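Local coordinates for protein esterase (Rhizomucor miehei CAU432, PDB 4WY8) that hydrolyses carboxylic esters as a carboxylesterase of the alpha/beta hydrolase fold, probably through a serine-histidine-aspartate catalytic triad, at residues K43-L53 / R101-V109; S121-P129 / D223-S234. All coordinates share one frame; numbering follows the deposited sequence.

Contact 1: residues K43-L53 / R101-V109; sequences KALEGLPDVYL and RRTVYELTV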
loop_
_atom_site.group_PDB
_atom_site.type_symbol
_atom_site.label_atom_id
_atom_site.label_comp_id
_atom_site.label_asym_id
_atom_site.label_seq_id
_atom_site.Cartn_x
_atom_site.Cartn_y
_atom_site.Cartn_z
ATOM N N LYS A 43 -16.836 18.774 -12.451
ATOM C CA LYS A 43 -15.489 18.610 -11.923
ATOM C C LYS A 43 -14.637 17.706 -12.829
ATOM O O LYS A 43 -13.434 17.509 -12.592
ATOM C CB LYS A 43 -15.553 18.016 -10.517
ATOM C CG LYS A 43 -16.183 18.888 -9.441
ATOM C CD LYS A 43 -15.188 19.882 -8.847
ATOM C CE LYS A 43 -15.308 19.933 -7.320
ATOM N NZ LYS A 43 -14.139 20.625 -6.682
ATOM N N ALA A 44 -15.267 17.169 -13.869
ATOM C CA ALA A 44 -14.656 16.128 -14.700
ATOM C C ALA A 44 -13.324 16.526 -15.326
ATOM O O ALA A 44 -12.456 15.683 -15.530
ATOM C CB ALA A 44 -15.622 15.711 -15.790
ATOM N N LEU A 45 -13.164 17.817 -15.601
ATOM C CA LEU A 45 -11.987 18.332 -16.282
ATOM C C LEU A 45 -11.038 19.038 -15.315
ATOM O O LEU A 45 -9.888 19.309 -15.657
ATOM C CB LEU A 45 -12.412 19.304 -17.382
ATOM C CG LEU A 45 -13.260 18.763 -18.542
ATOM C CD1 LEU A 45 -13.583 19.893 -19.520
ATOM C CD2 LEU A 45 -12.544 17.645 -19.262
ATOM N N GLU A 46 -11.512 19.326 -14.104
ATOM C CA GLU A 46 -10.696 20.052 -13.133
ATOM C C GLU A 46 -9.479 19.248 -12.709
ATOM O O GLU A 46 -9.609 18.097 -12.260
ATOM C CB GLU A 46 -11.499 20.407 -11.881
ATOM C CG GLU A 46 -12.467 21.551 -12.025
ATOM C CD GLU A 46 -12.866 22.110 -10.673
ATOM O OE1 GLU A 46 -12.170 21.795 -9.674
ATOM O OE2 GLU A 46 -13.874 22.855 -10.610
ATOM N N GLY A 47 -8.302 19.851 -12.862
ATOM C CA GLY A 47 -7.052 19.233 -12.455
ATOM C C GLY A 47 -6.657 18.042 -13.308
ATOM O O GLY A 47 -5.757 17.282 -12.955
ATOM N N LEU A 48 -7.322 17.884 -14.445
ATOM C CA LEU A 48 -6.995 16.809 -15.357
ATOM C C LEU A 48 -5.624 17.077 -16.010
ATOM O O LEU A 48 -5.427 18.105 -16.638
ATOM C CB LEU A 48 -8.115 16.683 -16.383
ATOM C CG LEU A 48 -8.367 15.377 -17.138
ATOM C CD1 LEU A 48 -8.608 14.185 -16.222
ATOM C CD2 LEU A 48 -9.547 15.606 -18.060
ATOM N N PRO A 49 -4.677 16.140 -15.864
ATOM C CA PRO A 49 -3.339 16.300 -16.441
ATOM C C PRO A 49 -3.394 16.360 -17.953
ATOM O O PRO A 49 -4.314 15.814 -18.554
ATOM C CB PRO A 49 -2.588 15.038 -15.984
ATOM C CG PRO A 49 -3.403 14.469 -14.875
ATOM C CD PRO A 49 -4.819 14.847 -15.178
ATOM N N ASP A 50 -2.428 17.044 -18.546
ATOM C CA ASP A 50 -2.257 17.107 -19.987
ATOM C C ASP A 50 -1.488 15.900 -20.513
ATOM O O ASP A 50 -0.429 15.540 -19.969
ATOM C CB ASP A 50 -1.489 18.371 -20.349
ATOM C CG ASP A 50 -2.272 19.620 -20.064
ATOM O OD1 ASP A 50 -3.479 19.661 -20.395
ATOM O OD2 ASP A 50 -1.676 20.544 -19.467
ATOM N N VAL A 51 -1.997 15.284 -21.576
ATOM C CA VAL A 51 -1.314 14.134 -22.141
ATOM C C VAL A 51 -1.284 14.246 -23.641
ATOM O O VAL A 51 -2.136 14.887 -24.253
ATOM C CB VAL A 51 -1.989 12.772 -21.747
ATOM C CG1 VAL A 51 -2.026 12.569 -20.209
ATOM C CG2 VAL A 51 -3.389 12.659 -22.343
ATOM N N TYR A 52 -0.289 13.606 -24.232
ATOM C CA TYR A 52 -0.261 13.372 -25.659
ATOM C C TYR A 52 -1.075 12.111 -25.935
ATOM O O TYR A 52 -0.709 11.039 -25.451
ATOM C CB TYR A 52 1.188 13.227 -26.151
ATOM C CG TYR A 52 1.288 12.968 -27.634
ATOM C CD1 TYR A 52 1.570 14.000 -28.515
ATOM C CD2 TYR A 52 1.057 11.704 -28.157
ATOM C CE1 TYR A 52 1.639 13.771 -29.887
ATOM C CE2 TYR A 52 1.116 11.468 -29.525
ATOM C CZ TYR A 52 1.404 12.503 -30.380
ATOM O OH TYR A 52 1.466 12.250 -31.732
ATOM N N LEU A 53 -2.140 12.218 -26.737
ATOM C CA LEU A 53 -3.005 11.068 -26.992
ATOM C C LEU A 53 -2.997 10.666 -28.462
ATOM O O LEU A 53 -3.019 11.512 -29.351
ATOM C CB LEU A 53 -4.439 11.350 -26.518
ATOM C CG LEU A 53 -5.430 10.191 -26.701
ATOM C CD1 LEU A 53 -6.432 10.125 -25.557
ATOM C CD2 LEU A 53 -6.188 10.359 -27.991
ATOM N N ARG A 101 -10.787 7.981 -17.981
ATOM C CA ARG A 101 -9.904 9.055 -18.406
ATOM C C ARG A 101 -9.103 9.612 -17.236
ATOM O O ARG A 101 -7.898 9.848 -17.343
ATOM C CB ARG A 101 -10.701 10.185 -19.066
ATOM C CG ARG A 101 -9.828 11.405 -19.372
ATOM C CD ARG A 101 -10.627 12.500 -20.059
ATOM N NE ARG A 101 -11.699 12.976 -19.197
ATOM C CZ ARG A 101 -12.712 13.729 -19.608
ATOM N NH1 ARG A 101 -12.797 14.090 -20.875
ATOM N NH2 ARG A 101 -13.632 14.119 -18.743
ATOM N N ARG A 102 -9.775 9.867 -16.125
ATOM C CA ARG A 102 -9.089 10.455 -14.978
ATOM C C ARG A 102 -7.942 9.536 -14.510
ATOM O O ARG A 102 -6.772 9.939 -14.421
ATOM C CB ARG A 102 -10.111 10.712 -13.856
ATOM C CG ARG A 102 -9.509 11.123 -12.511
ATOM C CD ARG A 102 -8.997 12.538 -12.511
ATOM N NE ARG A 102 -10.104 13.470 -12.754
ATOM C CZ ARG A 102 -9.997 14.796 -12.718
ATOM N NH1 ARG A 102 -8.838 15.371 -12.432
ATOM N NH2 ARG A 102 -11.058 15.543 -12.953
ATOM N N THR A 103 -8.297 8.282 -14.247
ATOM C CA THR A 103 -7.341 7.292 -13.784
ATOM C C THR A 103 -6.154 7.134 -14.744
ATOM O O THR A 103 -4.985 7.142 -14.328
ATOM C CB THR A 103 -8.044 5.939 -13.617
ATOM O OG1 THR A 103 -9.096 6.075 -12.645
ATOM C CG2 THR A 103 -7.044 4.876 -13.180
ATOM N N VAL A 104 -6.467 7.015 -16.031
ATOM C CA VAL A 104 -5.470 6.788 -17.067
ATOM C C VAL A 104 -4.545 7.998 -17.266
ATOM O O VAL A 104 -3.321 7.850 -17.331
ATOM C CB VAL A 104 -6.169 6.412 -18.403
ATOM C CG1 VAL A 104 -5.211 6.566 -19.568
ATOM C CG2 VAL A 104 -6.722 4.964 -18.334
ATOM N N TYR A 105 -5.106 9.199 -17.314
ATOM C CA TYR A 105 -4.263 10.393 -17.477
ATOM C C TYR A 105 -3.335 10.550 -16.280
ATOM O O TYR A 105 -2.111 10.811 -16.457
ATOM C CB TYR A 105 -5.102 11.667 -17.653
ATOM C CG TYR A 105 -5.748 11.843 -19.018
ATOM C CD1 TYR A 105 -6.001 10.751 -19.845
ATOM C CD2 TYR A 105 -6.127 13.114 -19.471
ATOM C CE1 TYR A 105 -6.615 10.922 -21.098
ATOM C CE2 TYR A 105 -6.740 13.298 -20.722
ATOM C CZ TYR A 105 -6.978 12.194 -21.526
ATOM O OH TYR A 105 -7.584 12.350 -22.762
ATOM N N GLU A 106 -3.885 10.348 -15.070
ATOM C CA GLU A 106 -3.038 10.448 -13.858
ATOM C C GLU A 106 -1.916 9.401 -13.828
ATOM O O GLU A 106 -0.779 9.700 -13.494
ATOM C CB GLU A 106 -3.893 10.313 -12.588
ATOM C CG GLU A 106 -4.721 11.552 -12.237
ATOM C CD GLU A 106 -3.890 12.773 -11.805
ATOM O OE1 GLU A 106 -2.697 12.629 -11.429
ATOM O OE2 GLU A 106 -4.454 13.893 -11.821
ATOM N N LEU A 107 -2.254 8.162 -14.150
ATOM C CA LEU A 107 -1.266 7.090 -14.197
ATOM C C LEU A 107 -0.177 7.415 -15.230
ATOM O O LEU A 107 1.013 7.256 -14.993
ATOM C CB LEU A 107 -1.965 5.775 -14.539
ATOM C CG LEU A 107 -1.105 4.508 -14.571
ATOM C CD1 LEU A 107 -0.403 4.206 -13.211
ATOM C CD2 LEU A 107 -1.949 3.324 -15.048
ATOM N N THR A 108 -0.617 7.886 -16.384
ATOM C CA THR A 108 0.276 8.296 -17.450
ATOM C C THR A 108 1.298 9.295 -16.960
ATOM O O THR A 108 2.508 9.074 -17.143
ATOM C CB THR A 108 -0.493 8.921 -18.621
ATOM O OG1 THR A 108 -1.385 7.947 -19.196
ATOM C CG2 THR A 108 0.491 9.449 -19.668
ATOM N N VAL A 109 0.856 10.389 -16.330
ATOM C CA VAL A 109 1.875 11.394 -15.980
ATOM C C VAL A 109 2.629 11.072 -14.698
ATOM O O VAL A 109 3.790 11.482 -14.531
ATOM C CB VAL A 109 1.279 12.812 -15.838
ATOM C CG1 VAL A 109 0.574 13.215 -17.148
ATOM C CG2 VAL A 109 0.290 12.857 -14.681
HETATM O O HOH W 1 -12.604 12.688 -16.373
#

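Contact 2: residues S121-P129 / D223-S234; sequences SLSPEVRFP and DHYIPDKKDRQS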
loop_
_atom_site.group_PDB
_atom_site.type_symbol
_atom_site.label_atom_id
_atom_site.label_comp_id
_atom_site.label_asym_id
_atom_site.label_seq_id
_atom_site.Cartn_x
_atom_site.Cartn_y
_atom_site.Cartn_z
ATOM N N SER A 121 -14.100 -5.412 -26.855
ATOM C CA SER A 121 -15.517 -5.566 -27.173
ATOM C C SER A 121 -16.319 -5.877 -25.922
ATOM O O SER A 121 -15.983 -6.797 -25.152
ATOM C CB SER A 121 -15.724 -6.655 -28.227
ATOM O OG SER A 121 -14.973 -6.371 -29.407
ATOM N N LEU A 122 -17.388 -5.114 -25.725
ATOM C CA LEU A 122 -18.205 -5.261 -24.525
ATOM C C LEU A 122 -19.305 -6.304 -24.703
ATOM O O LEU A 122 -19.727 -6.606 -25.825
ATOM C CB LEU A 122 -18.812 -3.908 -24.132
ATOM C CG LEU A 122 -17.743 -2.870 -23.770
ATOM C CD1 LEU A 122 -18.350 -1.497 -23.508
ATOM C CD2 LEU A 122 -16.909 -3.349 -22.574
ATOM N N SER A 123 -19.745 -6.869 -23.582
ATOM C CA SER A 123 -20.858 -7.822 -23.561
ATOM C C SER A 123 -22.172 -7.064 -23.325
ATOM O O SER A 123 -22.142 -5.945 -22.820
ATOM C CB SER A 123 -20.632 -8.885 -22.482
ATOM O OG SER A 123 -19.551 -9.726 -22.837
ATOM N N PRO A 124 -23.326 -7.649 -23.697
ATOM C CA PRO A 124 -23.559 -8.981 -24.263
ATOM C C PRO A 124 -23.389 -9.052 -25.776
ATOM O O PRO A 124 -23.651 -10.116 -26.319
ATOM C CB PRO A 124 -25.027 -9.252 -23.911
ATOM C CG PRO A 124 -25.653 -7.903 -24.036
ATOM C CD PRO A 124 -24.597 -6.919 -23.521
ATOM N N GLU A 125 -23.030 -7.961 -26.450
ATOM C CA GLU A 125 -22.867 -8.033 -27.904
ATOM C C GLU A 125 -21.822 -9.086 -28.276
ATOM O O GLU A 125 -21.904 -9.695 -29.337
ATOM C CB GLU A 125 -22.489 -6.682 -28.495
ATOM C CG GLU A 125 -23.606 -5.653 -28.469
ATOM C CD GLU A 125 -23.678 -4.919 -27.137
ATOM O OE1 GLU A 125 -23.043 -5.381 -26.152
ATOM O OE2 GLU A 125 -24.353 -3.865 -27.079
ATOM N N VAL A 126 -20.802 -9.255 -27.433
ATOM C CA VAL A 126 -19.960 -10.436 -27.540
ATOM C C VAL A 126 -20.005 -11.126 -26.185
ATOM O O VAL A 126 -20.385 -10.511 -25.198
ATOM C CB VAL A 126 -18.510 -10.087 -27.967
ATOM C CG1 VAL A 126 -18.520 -9.301 -29.295
ATOM C CG2 VAL A 126 -17.781 -9.299 -26.875
ATOM N N ARG A 127 -19.622 -12.393 -26.125
ATOM C CA ARG A 127 -19.564 -13.098 -24.863
ATOM C C ARG A 127 -18.097 -13.413 -24.586
ATOM O O ARG A 127 -17.230 -13.213 -25.440
ATOM C CB ARG A 127 -20.380 -14.409 -24.894
ATOM C CG ARG A 127 -21.791 -14.295 -25.456
ATOM C CD ARG A 127 -22.738 -13.596 -24.477
ATOM N NE ARG A 127 -24.113 -13.583 -24.981
ATOM C CZ ARG A 127 -25.149 -13.067 -24.331
ATOM N NH1 ARG A 127 -24.983 -12.520 -23.135
ATOM N NH2 ARG A 127 -26.357 -13.098 -24.885
ATOM N N PHE A 128 -17.826 -13.871 -23.380
ATOM C CA PHE A 128 -16.586 -14.571 -23.088
ATOM C C PHE A 128 -16.392 -15.634 -24.178
ATOM O O PHE A 128 -17.375 -16.275 -24.582
ATOM C CB PHE A 128 -16.678 -15.177 -21.676
ATOM C CG PHE A 128 -15.580 -16.127 -21.331
ATOM C CD1 PHE A 128 -14.335 -15.652 -20.950
ATOM C CD2 PHE A 128 -15.812 -17.500 -21.329
ATOM C CE1 PHE A 128 -13.319 -16.526 -20.628
ATOM C CE2 PHE A 128 -14.808 -18.384 -20.995
ATOM C CZ PHE A 128 -13.561 -17.896 -20.642
ATOM N N PRO A 129 -15.150 -15.815 -24.678
ATOM C CA PRO A 129 -13.905 -15.148 -24.288
ATOM C C PRO A 129 -13.356 -14.162 -25.304
ATOM O O PRO A 129 -12.135 -14.016 -25.430
ATOM C CB PRO A 129 -12.935 -16.321 -24.150
ATOM C CG PRO A 129 -13.356 -17.238 -25.276
ATOM C CD PRO A 129 -14.872 -17.056 -25.432
ATOM N N ASP A 223 -24.115 -12.552 -16.070
ATOM C CA ASP A 223 -25.137 -13.112 -16.954
ATOM C C ASP A 223 -24.966 -12.582 -18.374
ATOM O O ASP A 223 -25.194 -13.307 -19.340
ATOM C CB ASP A 223 -26.552 -12.820 -16.435
ATOM C CG ASP A 223 -26.964 -13.756 -15.318
ATOM O OD1 ASP A 223 -26.357 -14.843 -15.204
ATOM O OD2 ASP A 223 -27.887 -13.402 -14.548
ATOM N N HIS A 224 -24.576 -11.320 -18.519
ATOM C CA HIS A 224 -24.257 -10.842 -19.874
ATOM C C HIS A 224 -22.943 -11.414 -20.449
ATOM O O HIS A 224 -22.846 -11.649 -21.657
ATOM C CB HIS A 224 -24.182 -9.313 -19.922
ATOM C CG HIS A 224 -25.518 -8.629 -19.914
ATOM N ND1 HIS A 224 -26.492 -8.876 -20.862
ATOM C CD2 HIS A 224 -26.022 -7.668 -19.105
ATOM C CE1 HIS A 224 -27.543 -8.113 -20.625
ATOM N NE2 HIS A 224 -27.287 -7.375 -19.559
ATOM N N TYR A 225 -21.929 -11.592 -19.600
ATOM C CA TYR A 225 -20.583 -12.014 -20.051
ATOM C C TYR A 225 -20.498 -13.516 -20.361
ATOM O O TYR A 225 -19.936 -13.930 -21.385
ATOM C CB TYR A 225 -19.553 -11.638 -18.971
ATOM C CG TYR A 225 -18.069 -11.843 -19.268
ATOM C CD1 TYR A 225 -17.254 -12.539 -18.371
ATOM C CD2 TYR A 225 -17.480 -11.294 -20.388
ATOM C CE1 TYR A 225 -15.909 -12.709 -18.602
ATOM C CE2 TYR A 225 -16.122 -11.448 -20.633
ATOM C CZ TYR A 225 -15.347 -12.155 -19.732
ATOM O OH TYR A 225 -13.996 -12.317 -19.965
ATOM N N ILE A 226 -21.037 -14.318 -19.441
ATOM C CA ILE A 226 -21.013 -15.774 -19.520
ATOM C C ILE A 226 -22.393 -16.320 -19.198
ATOM O O ILE A 226 -22.643 -16.736 -18.057
ATOM C CB ILE A 226 -19.985 -16.369 -18.527
ATOM C CG1 ILE A 226 -18.641 -15.657 -18.662
ATOM C CG2 ILE A 226 -19.760 -17.848 -18.783
ATOM C CD1 ILE A 226 -17.632 -16.101 -17.637
ATOM N N PRO A 227 -23.292 -16.336 -20.196
ATOM C CA PRO A 227 -24.690 -16.749 -19.979
ATOM C C PRO A 227 -24.849 -18.158 -19.436
ATOM O O PRO A 227 -25.670 -18.412 -18.541
ATOM C CB PRO A 227 -25.306 -16.667 -21.385
ATOM C CG PRO A 227 -24.460 -15.663 -22.104
ATOM C CD PRO A 227 -23.057 -15.895 -21.580
ATOM N N ASP A 228 -24.071 -19.080 -19.978
ATOM C CA ASP A 228 -24.190 -20.461 -19.558
ATOM C C ASP A 228 -23.176 -20.746 -18.456
ATOM O O ASP A 228 -21.967 -20.722 -18.669
ATOM C CB ASP A 228 -24.077 -21.366 -20.784
ATOM C CG ASP A 228 -25.374 -21.329 -21.638
ATOM O OD1 ASP A 228 -26.469 -21.154 -21.046
ATOM O OD2 ASP A 228 -25.306 -21.402 -22.888
ATOM N N LYS A 229 -23.721 -20.949 -17.263
ATOM C CA LYS A 229 -22.989 -21.060 -16.003
ATOM C C LYS A 229 -21.861 -22.106 -15.950
ATOM O O LYS A 229 -20.857 -21.915 -15.259
ATOM C CB LYS A 229 -24.014 -21.336 -14.905
ATOM C CG LYS A 229 -24.877 -20.108 -14.575
ATOM C CD LYS A 229 -25.886 -20.399 -13.459
ATOM C CE LYS A 229 -26.456 -19.111 -12.874
ATOM N NZ LYS A 229 -27.022 -18.240 -13.944
ATOM N N LYS A 230 -21.998 -23.188 -16.698
ATOM C CA LYS A 230 -20.934 -24.177 -16.747
ATOM C C LYS A 230 -19.626 -23.590 -17.257
ATOM O O LYS A 230 -18.539 -23.942 -16.769
ATOM C CB LYS A 230 -21.365 -25.399 -17.561
ATOM C CG LYS A 230 -22.072 -26.389 -16.637
ATOM C CD LYS A 230 -22.455 -27.707 -17.282
ATOM C CE LYS A 230 -23.038 -28.638 -16.216
ATOM N NZ LYS A 230 -22.936 -30.079 -16.596
ATOM N N ASP A 231 -19.728 -22.675 -18.214
ATOM C CA ASP A 231 -18.533 -22.036 -18.772
ATOM C C ASP A 231 -17.789 -21.212 -17.736
ATOM O O ASP A 231 -16.614 -20.887 -17.918
ATOM C CB ASP A 231 -18.906 -21.147 -19.942
ATOM C CG ASP A 231 -19.472 -21.930 -21.098
ATOM O OD1 ASP A 231 -19.159 -23.134 -21.211
ATOM O OD2 ASP A 231 -20.246 -21.341 -21.884
ATOM N N ARG A 232 -18.468 -20.866 -16.644
ATOM C CA ARG A 232 -17.815 -20.096 -15.584
ATOM C C ARG A 232 -16.760 -20.926 -14.884
ATOM O O ARG A 232 -15.997 -20.400 -14.060
ATOM C CB ARG A 232 -18.853 -19.584 -14.588
ATOM C CG ARG A 232 -19.830 -18.702 -15.283
ATOM C CD ARG A 232 -20.923 -18.222 -14.405
ATOM N NE ARG A 232 -21.834 -17.415 -15.208
ATOM C CZ ARG A 232 -22.902 -16.807 -14.724
ATOM N NH1 ARG A 232 -23.191 -16.951 -13.439
ATOM N NH2 ARG A 232 -23.681 -16.086 -15.531
ATOM N N GLN A 233 -16.705 -22.218 -15.204
ATOM C CA GLN A 233 -15.719 -23.068 -14.546
ATOM C C GLN A 233 -14.347 -22.952 -15.248
ATOM O O GLN A 233 -13.340 -23.402 -14.726
ATOM C CB GLN A 233 -16.222 -24.519 -14.509
ATOM C CG GLN A 233 -17.353 -24.778 -13.484
ATOM C CD GLN A 233 -16.857 -25.002 -12.048
ATOM O OE1 GLN A 233 -15.777 -25.561 -11.821
ATOM N NE2 GLN A 233 -17.651 -24.563 -11.073
ATOM N N SER A 234 -14.287 -22.311 -16.403
ATOM C CA SER A 234 -12.970 -22.062 -17.009
ATOM C C SER A 234 -12.098 -21.146 -16.130
ATOM O O SER A 234 -12.580 -20.141 -15.610
ATOM C CB SER A 234 -13.131 -21.423 -18.378
ATOM O OG SER A 234 -11.898 -20.853 -18.805
#

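Contact 1: residues K43-L53 / R101-V109
Glu46 O is gripped end-on by the guanidinium of Arg102. Arg102 NH1 reaches Glu46 O at 2.8 Å, and Arg102 NH2 reaches the same Glu46 O at 3.0 Å. Both nitrogens come from one face of the carbonyl plane, and the oxygen lies within 6° of the guanidinium plane. The Arg102 chain bends at chi2 and chi3, which turns its end toward the type II turn of Leu45 to Leu48. Arg102 NE is bonded to Ala297 O, which further fixes the rotation of the group. Leu48 spreads its two methyls over the two arginines. Leu48 CD1 sits over the Arg102 guanidinium, 3.8 Å from Arg102 CZ, and Leu48 CD2 lies 3.6 Å from Arg101 NE. A water accepts from Arg101 NH2 and probably donates to Ala44 O.

Farther along, Val51 CG2 stands over the face of the Tyr105 ring, 3.7 Å from its centroid and 10° off the normal. Arg101 CG covers the opposite face, so the ring is sandwiched. Pro49 CB packs against Val109 CG1 at 3.8 Å. Pro49 CG also meets Glu106, whose carboxylate pairs with Arg110 through OE1. The segment runs along one side of helix 101-111 and leads into strand 51-59, the outermost strand of the sheet within the chain. The chemistry is split: a cationic side chain holds the turn by main-chain oxygen, while apolar groups and an aromatic face pack the residues that lead into the strand.

Contact 2: residues S121-P129 / D223-S234
Phe128 and Tyr225 make the central contact. Phe128 CB sits over the face of the Tyr225 ring, 3.9 Å from its centroid. The two rings form an offset edge-to-face pair, with planes at 63° and centroids 5.7 Å apart. Phe128 CB also meets Ile226 CG1 at 3.6 Å, and the two side chains run side by side. The backbone locks this placement: Phe128 N donates to Tyr225 O at 2.9 Å, in a nearly straight bond of 165°. With CG anti to the backbone N (chi1 170°), the phenyl ring extends toward Ser234. Ser234 OG, itself bonded to Phe236 N, lies at the ring edge.

Arg127 NH1 donates to His224 O at 2.7 Å, with the oxygen near the guanidinium plane. Pro227 CG lies over one face of this group and Pro124 O over the opposite one. Pro124, which follows a cis peptide bond, lies alongside His224, with Pro124 CB 3.4 Å from His224 ND1.

In the second shell, Ser123 OG, at the edge of the Tyr225 ring, donates to Val126 O. Arg232 grips Ile226 O side-on through NE and NH2, and NH2 also bridges to Asp223 OD1. This ties the 3-10 segment 229-233 back to the helix end.

Farther out, Trp92 stacks on Tyr225 and is backbone-bonded to Ser123. It directly follows a His-Gly-Gly-Gly sequence, which in hormone-sensitive-lipase-like esterases belongs to the oxyanion hole. The contact thus probably borders that loop of the alpha/beta hydrolase fold. Trp220 meets His224 edge-to-face. Pro27 of helix 27-39 touches both Pro124 and His224. The contact therefore joins the loop between strand 114-118 and helix 130-143 to the C-terminal end of helix 215-225, beside helix 27-39.

From the N terminus, the chain passes helix 27-39 and enters contact 1 at 43-53. It then runs through strand 51-59, outermost in the sheet within the chain, and strands 65-73 and 83-87. Contact 1 closes this loop when 101-109 returns as a helix and packs against the first segment. Strand 114-118 follows, and contact 2 opens at 121-129. A longer excursion, rich in helix and including the probable nucleophile elbow after strand 159-163, ends when 223-234 comes back. The two loops are in series and neither nest nor cross. The centres of contact 1 and contact 2 are about 32 Å apart, on opposite sides of the chain's centre. Contact 1 ties a helix to the sheet's outermost strand; contact 2 joins loops and helix ends.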